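Local coordinates for peptidoglycan hydrolase FlgJ (Sphingomonas sp. A1, PDB 2ZYC), which probably hydrolyses peptidoglycan so that the flagellar rod can be assembled in the periplasmic space, this chain being its C-terminal glycosidase family 73 domain, at residues H25-W37 against Y136-L149. The protein carries 2 engineered substitutions. Numbering follows the deposited sequence.
Sequences HFLVAQAALETGW and YADKLARVINGNAL
The side chain of L33 is a knob among Y136, K139, L140 and V143: CD2 lies 3.8 Å from L140 CA, and CD1 turns to V143. L33, L149 and I144 bury the most surface here, where the axes of 25-35 and 136-145 approach to 8.7 Å, their N-to-C directions 121° apart. One turn back, A29 is the second knob, among L140, V143, I144 and L149; with only a methyl at A29, the A29 and I144 CA atoms come within 5.4 Å, and A29 CB and I144 CG1 are pressed to 3.4 Å, tighter than usual for two carbons. I144 also faces F26: its CD1 lies over one face of the F26 ring, offset toward the rim, while I144 CG2, anti to the backbone N, reaches F26 CE1 at 3.4 Å. This packing lies within the glucosaminidase domain of the lysozyme clan and joins segments 99 residues apart at their closest ends. L149, just beyond the break at G146, divides its methyls: CD2 goes to A29 and CD1 touches both V28 CG1 and, near the ring plane, the edge of the W37 indole, 3.8 Å from W37 CH2. Y136 OH donates to E34 OE2 at 3.2 Å, approaching the anti side 24° out of the carboxylate plane; E34 OE1 is bonded to N55.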
loop_
_atom_site.group_PDB
_atom_site.type_symbol
_atom_site.label_atom_id
_atom_site.label_comp_id
_atom_site.label_asym_id
_atom_site.label_seq_id
_atom_site.Cartn_x
_atom_site.Cartn_y
_atom_site.Cartn_z
ATOM N N HIS A 25 -8.609 -4.445 -3.380
ATOM C CA HIS A 25 -7.845 -5.372 -2.547
ATOM C C HIS A 25 -6.377 -5.486 -2.960
ATOM O O HIS A 25 -5.547 -5.920 -2.155
ATOM C CB HIS A 25 -8.527 -6.745 -2.448
ATOM C CG HIS A 25 -8.345 -7.625 -3.646
ATOM N ND1 HIS A 25 -8.938 -7.364 -4.863
ATOM C CD2 HIS A 25 -7.690 -8.800 -3.790
ATOM C CE1 HIS A 25 -8.631 -8.328 -5.712
ATOM N NE2 HIS A 25 -7.872 -9.210 -5.088
ATOM N N PHE A 26 -6.055 -5.098 -4.199
ATOM C CA PHE A 26 -4.636 -5.041 -4.617
ATOM C C PHE A 26 -3.874 -4.051 -3.731
ATOM O O PHE A 26 -2.733 -4.312 -3.329
ATOM C CB PHE A 26 -4.480 -4.610 -6.084
ATOM C CG PHE A 26 -4.802 -5.686 -7.096
ATOM C CD1 PHE A 26 -5.508 -6.834 -6.745
ATOM C CD2 PHE A 26 -4.414 -5.524 -8.426
ATOM C CE1 PHE A 26 -5.801 -7.815 -7.694
ATOM C CE2 PHE A 26 -4.720 -6.493 -9.383
ATOM C CZ PHE A 26 -5.418 -7.638 -9.008
ATOM N N LEU A 27 -4.512 -2.922 -3.435
ATOM C CA LEU A 27 -3.893 -1.870 -2.626
ATOM C C LEU A 27 -3.871 -2.215 -1.137
ATOM O O LEU A 27 -2.917 -1.876 -0.430
ATOM C CB LEU A 27 -4.583 -0.522 -2.870
ATOM C CG LEU A 27 -4.509 0.010 -4.308
ATOM C CD1 LEU A 27 -5.202 1.350 -4.399
ATOM C CD2 LEU A 27 -3.065 0.126 -4.802
ATOM N N VAL A 28 -4.923 -2.885 -0.668
ATOM C CA VAL A 28 -4.965 -3.406 0.706
ATOM C C VAL A 28 -3.834 -4.417 0.908
ATOM O O VAL A 28 -3.117 -4.368 1.913
ATOM C CB VAL A 28 -6.322 -4.074 1.039
ATOM C CG1 VAL A 28 -6.277 -4.725 2.440
ATOM C CG2 VAL A 28 -7.471 -3.050 0.944
ATOM N N ALA A 29 -3.679 -5.319 -0.063
ATOM C CA ALA A 29 -2.624 -6.327 -0.022
ATOM C C ALA A 29 -1.260 -5.672 0.036
ATOM O O ALA A 29 -0.414 -6.049 0.855
ATOM C CB ALA A 29 -2.718 -7.256 -1.221
ATOM N N GLN A 30 -1.054 -4.670 -0.815
ATOM C CA GLN A 30 0.244 -4.012 -0.880
ATOM C C GLN A 30 0.610 -3.340 0.446
ATOM O O GLN A 30 1.746 -3.481 0.932
ATOM C CB GLN A 30 0.303 -3.016 -2.028
ATOM C CG GLN A 30 1.739 -2.547 -2.298
ATOM C CD GLN A 30 1.821 -1.459 -3.334
ATOM O OE1 GLN A 30 0.802 -0.990 -3.844
ATOM N NE2 GLN A 30 3.047 -1.045 -3.659
ATOM N N ALA A 31 -0.356 -2.632 1.023
ATOM C CA ALA A 31 -0.172 -1.967 2.316
ATOM C C ALA A 31 0.114 -2.991 3.424
ATOM O O ALA A 31 0.968 -2.760 4.282
ATOM C CB ALA A 31 -1.384 -1.134 2.651
ATOM N N ALA A 32 -0.605 -4.111 3.389
ATOM C CA ALA A 32 -0.398 -5.223 4.322
ATOM C C ALA A 32 1.019 -5.800 4.228
ATOM O O ALA A 32 1.665 -6.049 5.247
ATOM C CB ALA A 32 -1.419 -6.321 4.075
ATOM N N LEU A 33 1.490 -6.027 3.005
ATOM C CA LEU A 33 2.831 -6.563 2.802
ATOM C C LEU A 33 3.876 -5.586 3.349
ATOM O O LEU A 33 4.830 -5.990 4.034
ATOM C CB LEU A 33 3.077 -6.837 1.314
ATOM C CG LEU A 33 4.460 -7.404 0.951
ATOM C CD1 LEU A 33 4.700 -8.734 1.665
ATOM C CD2 LEU A 33 4.572 -7.578 -0.554
ATOM N N GLU A 34 3.676 -4.301 3.059
ATOM C CA GLU A 34 4.637 -3.265 3.442
ATOM C C GLU A 34 4.770 -3.058 4.947
ATOM O O GLU A 34 5.839 -2.697 5.435
ATOM C CB GLU A 34 4.307 -1.930 2.760
ATOM C CG GLU A 34 4.616 -1.911 1.267
ATOM C CD GLU A 34 6.042 -2.365 0.954
ATOM O OE1 GLU A 34 6.983 -1.889 1.625
ATOM O OE2 GLU A 34 6.219 -3.189 0.030
ATOM N N THR A 35 3.695 -3.303 5.683
ATOM C CA THR A 35 3.667 -2.944 7.098
ATOM C C THR A 35 3.319 -4.111 8.017
ATOM O O THR A 35 2.997 -3.889 9.180
ATOM C CB THR A 35 2.647 -1.811 7.376
ATOM O OG1 THR A 35 1.333 -2.260 7.029
ATOM C CG2 THR A 35 2.994 -0.547 6.607
ATOM N N GLY A 36 3.383 -5.335 7.498
ATOM C CA GLY A 36 3.003 -6.525 8.267
ATOM C C GLY A 36 1.595 -6.376 8.801
ATOM O O GLY A 36 1.364 -6.461 10.015
ATOM N N TRP A 37 0.656 -6.109 7.892
ATOM C CA TRP A 37 -0.749 -5.892 8.253
ATOM C C TRP A 37 -0.891 -4.834 9.351
ATOM O O TRP A 37 -1.643 -5.016 10.311
ATOM C CB TRP A 37 -1.418 -7.217 8.664
ATOM C CG TRP A 37 -1.370 -8.277 7.612
ATOM C CD1 TRP A 37 -0.350 -9.154 7.381
ATOM C CD2 TRP A 37 -2.387 -8.581 6.651
ATOM N NE1 TRP A 37 -0.657 -9.976 6.325
ATOM C CE2 TRP A 37 -1.907 -9.656 5.864
ATOM C CE3 TRP A 37 -3.658 -8.049 6.372
ATOM C CZ2 TRP A 37 -2.646 -10.207 4.810
ATOM C CZ3 TRP A 37 -4.398 -8.604 5.326
ATOM C CH2 TRP A 37 -3.888 -9.673 4.559
ATOM N N TYR A 136 9.672 -9.420 -5.496
ATOM C CA TYR A 136 8.566 -8.542 -5.072
ATOM C C TYR A 136 7.214 -8.930 -5.659
ATOM O O TYR A 136 6.221 -9.015 -4.927
ATOM C CB TYR A 136 8.849 -7.047 -5.327
ATOM C CG TYR A 136 7.799 -6.159 -4.675
ATOM C CD1 TYR A 136 7.819 -5.925 -3.299
ATOM C CD2 TYR A 136 6.772 -5.588 -5.428
ATOM C CE1 TYR A 136 6.850 -5.131 -2.686
ATOM C CE2 TYR A 136 5.796 -4.791 -4.825
ATOM C CZ TYR A 136 5.849 -4.566 -3.456
ATOM O OH TYR A 136 4.895 -3.783 -2.840
ATOM N N ALA A 137 7.177 -9.176 -6.969
ATOM C CA ALA A 137 5.933 -9.527 -7.645
ATOM C C ALA A 137 5.340 -10.830 -7.112
ATOM O O ALA A 137 4.139 -10.917 -6.874
ATOM C CB ALA A 137 6.130 -9.587 -9.167
ATOM N N ASP A 138 6.199 -11.825 -6.898
ATOM C CA ASP A 138 5.771 -13.108 -6.350
ATOM C C ASP A 138 5.207 -12.950 -4.940
ATOM O O ASP A 138 4.159 -13.510 -4.620
ATOM C CB ASP A 138 6.932 -14.105 -6.327
ATOM C CG ASP A 138 7.248 -14.683 -7.698
ATOM O OD1 ASP A 138 6.458 -14.489 -8.652
ATOM O OD2 ASP A 138 8.303 -15.345 -7.813
ATOM N N LYS A 139 5.914 -12.188 -4.109
ATOM C CA LYS A 139 5.502 -11.978 -2.716
ATOM C C LYS A 139 4.190 -11.198 -2.618
ATOM O O LYS A 139 3.301 -11.571 -1.842
ATOM C CB LYS A 139 6.609 -11.286 -1.930
ATOM C CG LYS A 139 7.822 -12.174 -1.702
ATOM C CD LYS A 139 8.954 -11.374 -1.104
ATOM C CE LYS A 139 10.226 -12.200 -1.025
ATOM N NZ LYS A 139 11.391 -11.317 -0.761
ATOM N N LEU A 140 4.050 -10.143 -3.421
ATOM C CA LEU A 140 2.813 -9.361 -3.410
ATOM C C LEU A 140 1.633 -10.122 -3.998
ATOM O O LEU A 140 0.523 -10.084 -3.455
ATOM C CB LEU A 140 3.001 -8.003 -4.112
ATOM C CG LEU A 140 1.787 -7.064 -4.158
ATOM C CD1 LEU A 140 1.176 -6.837 -2.769
ATOM C CD2 LEU A 140 2.174 -5.739 -4.797
ATOM N N ALA A 141 1.870 -10.818 -5.104
ATOM C CA ALA A 141 0.834 -11.664 -5.712
ATOM C C ALA A 141 0.333 -12.718 -4.712
ATOM O O ALA A 141 -0.867 -12.988 -4.645
ATOM C CB ALA A 141 1.347 -12.319 -6.992
ATOM N N ARG A 142 1.249 -13.290 -3.928
ATOM C CA ARG A 142 0.869 -14.274 -2.914
ATOM C C ARG A 142 -0.120 -13.697 -1.886
ATOM O O ARG A 142 -1.063 -14.375 -1.481
ATOM C CB ARG A 142 2.101 -14.875 -2.213
ATOM C CG ARG A 142 1.775 -16.161 -1.443
ATOM C CD ARG A 142 2.987 -16.734 -0.704
ATOM N NE ARG A 142 2.663 -18.041 -0.122
ATOM C CZ ARG A 142 3.360 -18.639 0.842
ATOM N NH1 ARG A 142 2.974 -19.828 1.300
ATOM N NH2 ARG A 142 4.438 -18.052 1.353
ATOM N N VAL A 143 0.088 -12.446 -1.474
ATOM C CA VAL A 143 -0.830 -11.800 -0.535
ATOM C C VAL A 143 -2.172 -11.507 -1.224
ATOM O O VAL A 143 -3.244 -11.771 -0.662
ATOM C CB VAL A 143 -0.235 -10.501 0.098
ATOM C CG1 VAL A 143 -1.232 -9.848 1.057
ATOM C CG2 VAL A 143 1.063 -10.800 0.840
ATOM N N ILE A 144 -2.099 -10.976 -2.445
ATOM C CA ILE A 144 -3.288 -10.612 -3.211
ATOM C C ILE A 144 -4.228 -11.805 -3.420
ATOM O O ILE A 144 -5.447 -11.677 -3.266
ATOM C CB ILE A 144 -2.913 -9.968 -4.570
ATOM C CG1 ILE A 144 -2.312 -8.573 -4.341
ATOM C CG2 ILE A 144 -4.138 -9.871 -5.489
ATOM C CD1 ILE A 144 -1.764 -7.899 -5.602
ATOM N N ASN A 145 -3.634 -12.949 -3.758
ATOM C CA ASN A 145 -4.352 -14.176 -4.100
ATOM C C ASN A 145 -4.576 -15.117 -2.909
ATOM O O ASN A 145 -5.208 -16.163 -3.056
ATOM C CB ASN A 145 -3.606 -14.909 -5.227
ATOM C CG ASN A 145 -3.555 -14.099 -6.531
ATOM O OD1 ASN A 145 -2.556 -14.129 -7.259
ATOM N ND2 ASN A 145 -4.630 -13.374 -6.822
ATOM N N GLY A 146 -4.093 -14.721 -1.734
ATOM C CA GLY A 146 -4.073 -15.597 -0.555
ATOM C C GLY A 146 -5.375 -15.675 0.220
ATOM O O GLY A 146 -6.210 -14.761 0.157
ATOM N N ASN A 147 -5.529 -16.775 0.961
ATOM C CA ASN A 147 -6.716 -17.023 1.776
ATOM C C ASN A 147 -6.814 -16.065 2.958
ATOM O O ASN A 147 -7.911 -15.723 3.391
ATOM C CB ASN A 147 -6.731 -18.472 2.283
ATOM C CG ASN A 147 -6.891 -19.491 1.163
ATOM O OD1 ASN A 147 -7.727 -19.336 0.271
ATOM N ND2 ASN A 147 -6.092 -20.547 1.216
ATOM N N ALA A 148 -5.658 -15.652 3.484
ATOM C CA ALA A 148 -5.612 -14.734 4.626
ATOM C C ALA A 148 -6.337 -13.436 4.291
ATOM O O ALA A 148 -7.234 -13.018 5.025
ATOM C CB ALA A 148 -4.178 -14.444 5.042
ATOM N N LEU A 149 -5.950 -12.813 3.177
ATOM C CA LEU A 149 -6.624 -11.604 2.708
ATOM C C LEU A 149 -8.087 -11.865 2.351
ATOM O O LEU A 149 -8.964 -11.102 2.756
ATOM C CB LEU A 149 -5.894 -10.984 1.507
ATOM C CG LEU A 149 -6.489 -9.667 0.984
ATOM C CD1 LEU A 149 -6.501 -8.579 2.054
ATOM C CD2 LEU A 149 -5.764 -9.186 -0.269
#